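Putative ABC transporter, periplasmic binding protein, amino acid (Neisseria gonorrhoeae, PDB 2YLN) probably binds L-cystine in the periplasm as the solute receptor of an ABC transporter, closing its two lobes around the ligand. Local coordinates at residues Gly47-Ile50 with Glu51-Asn55. The protein carries 1 engineered substitution. Numbering follows the deposited sequence. Where two conformers were deposited one is given.
Sequences GSLI and ERINN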
loop_
_atom_site.group_PDB
_atom_site.type_symbol
_atom_site.label_atom_id
_atom_site.label_comp_id
_atom_site.label_asym_id
_atom_site.label_seq_id
_atom_site.Cartn_x
_atom_site.Cartn_y
_atom_site.Cartn_z
ATOM N N GLY A 47 1.308 24.850 11.098
ATOM C CA GLY A 47 -0.072 24.736 11.571
ATOM C C GLY A 47 -0.557 23.313 11.547
ATOM O O GLY A 47 -0.026 22.442 10.825
ATOM N N SER A 48 -1.588 23.018 12.347
ATOM C CA SER A 48 -2.005 21.644 12.459
ATOM C C SER A 48 -2.674 21.184 11.158
ATOM O O SER A 48 -3.110 21.987 10.304
ATOM C CB SER A 48 -2.985 21.451 13.585
ATOM O OG SER A 48 -4.197 22.134 13.260
ATOM N N LEU A 49 -2.812 19.879 11.031
ATOM C CA LEU A 49 -3.431 19.345 9.850
ATOM C C LEU A 49 -4.873 19.809 9.732
ATOM O O LEU A 49 -5.282 20.172 8.662
ATOM C CB LEU A 49 -3.297 17.819 9.949
ATOM C CG LEU A 49 -3.873 17.052 8.786
ATOM C CD1 LEU A 49 -3.325 17.474 7.433
ATOM C CD2 LEU A 49 -3.588 15.565 9.018
ATOM N N ILE A 50 -5.623 19.798 10.825
ATOM C CA ILE A 50 -7.026 20.253 10.721
ATOM C C ILE A 50 -7.075 21.710 10.395
ATOM O O ILE A 50 -7.940 22.126 9.672
ATOM C CB ILE A 50 -7.842 19.874 11.959
ATOM C CG1 ILE A 50 -9.327 20.170 11.779
ATOM C CG2 ILE A 50 -7.350 20.618 13.238
ATOM C CD1 ILE A 50 -9.993 19.442 10.647
ATOM N N GLU A 51 -6.176 22.547 10.958
ATOM C CA GLU A 51 -6.162 23.943 10.580
ATOM C C GLU A 51 -6.024 24.063 9.069
ATOM O O GLU A 51 -6.651 24.889 8.422
ATOM C CB GLU A 51 -5.025 24.696 11.296
ATOM C CG GLU A 51 -4.917 26.186 10.959
ATOM C CD GLU A 51 -3.726 26.890 11.524
ATOM O OE1 GLU A 51 -3.035 26.363 12.402
ATOM O OE2 GLU A 51 -3.454 28.049 11.057
ATOM N N ARG A 52 -5.060 23.323 8.493
ATOM C CA ARG A 52 -4.846 23.418 7.037
ATOM C C ARG A 52 -5.975 22.834 6.231
ATOM O O ARG A 52 -6.258 23.331 5.107
ATOM C CB ARG A 52 -3.494 22.775 6.654
ATOM C CG ARG A 52 -2.342 23.712 7.120
ATOM C CD ARG A 52 -0.964 23.136 6.876
ATOM N NE ARG A 52 -0.636 22.118 7.920
ATOM C CZ ARG A 52 -0.385 20.822 7.722
ATOM N NH1 ARG A 52 -0.494 20.331 6.526
ATOM N NH2 ARG A 52 -0.012 20.040 8.716
ATOM N N ILE A 53 -6.651 21.824 6.732
ATOM C CA ILE A 53 -7.817 21.345 6.028
ATOM C C ILE A 53 -8.913 22.424 6.093
ATOM O O ILE A 53 -9.520 22.717 5.111
ATOM C CB ILE A 53 -8.298 19.945 6.547
ATOM C CG1 ILE A 53 -7.211 18.887 6.235
ATOM C CG2 ILE A 53 -9.721 19.593 6.048
ATOM C CD1 ILE A 53 -7.406 17.543 6.992
ATOM N N ASN A 54 -9.248 22.863 7.274
ATOM C CA ASN A 54 -10.414 23.794 7.431
ATOM C C ASN A 54 -10.122 25.129 6.756
ATOM O O ASN A 54 -11.036 25.713 6.199
ATOM C CB ASN A 54 -10.760 23.962 8.867
ATOM C CG ASN A 54 -11.499 22.747 9.428
ATOM O OD1 ASN A 54 -12.015 21.958 8.665
ATOM N ND2 ASN A 54 -11.544 22.687 10.710
ATOM N N ASN A 55 -8.837 25.527 6.682
ATOM C CA ASN A 55 -8.442 26.861 6.194
ATOM C C ASN A 55 -7.913 26.811 4.789
ATOM O O ASN A 55 -7.482 27.837 4.290
ATOM C CB ASN A 55 -7.515 27.611 7.218
ATOM C CG ASN A 55 -8.269 27.983 8.475
ATOM O OD1 ASN A 55 -8.993 28.992 8.470
ATOM N ND2 ASN A 55 -8.139 27.164 9.533
HETATM O O HOH W 1 1.460 20.415 11.313
HETATM O O HOH W 2 -2.401 24.771 14.411
#
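Ser48 caps the N-terminus of helix 49-55: its OG accepts from Glu51 N at 3.1 Å. The hydroxyl reaches that N-H because chi1, at 67°, places OG between the backbone N and the carbonyl carbon. Glu51 does not return the bond directly. Its extended side chain runs back beside Gly47, and OE1 receives a hydrogen bond from a water that accepts from Ser48 N, a water-mediated counterpart of the capping box.

Arg52 folds back over the same first turn. With its chain bent at chi3 (-78°), it grips a single atom, Gly47 O, side-on with two nitrogens, NE at 3.0 Å and NH2 at 3.2 Å. Gly47 O lies almost exactly in the guanidinium plane, yet the two donors meet its carbonyl differently: NH2 is only slightly tilted from the carbonyl plane, whereas NE stands well above it. A second water donates to Gly47 O and accepts from NH2, while CA of Leu49 lies over one guanidinium face, 3.6 Å above the plane and offset toward its rim. NH1 turns to Asp118 in a salt bridge and also bonds to Thr58 O, so the arginine joins the loop before the helix to Asp118 and Thr58 of the same chain.

On the buried flank, Leu49 CG meets Ile53 CD1 at 4.0 Å, and both side chains pack on Ala251 of helix 249-264. Ile50 lays CG1 and CD1 against the Asn54 amide, with CG1 3.5 Å from ND2. In one of its two conformers Asn55 ND2 also donates to Glu51 O.

The helix start is thus held by two side chains, with Ser48 OG accepting from a first-turn N-H and Arg52 fixing the preceding loop, its positive charge probably balanced mainly by Asp118.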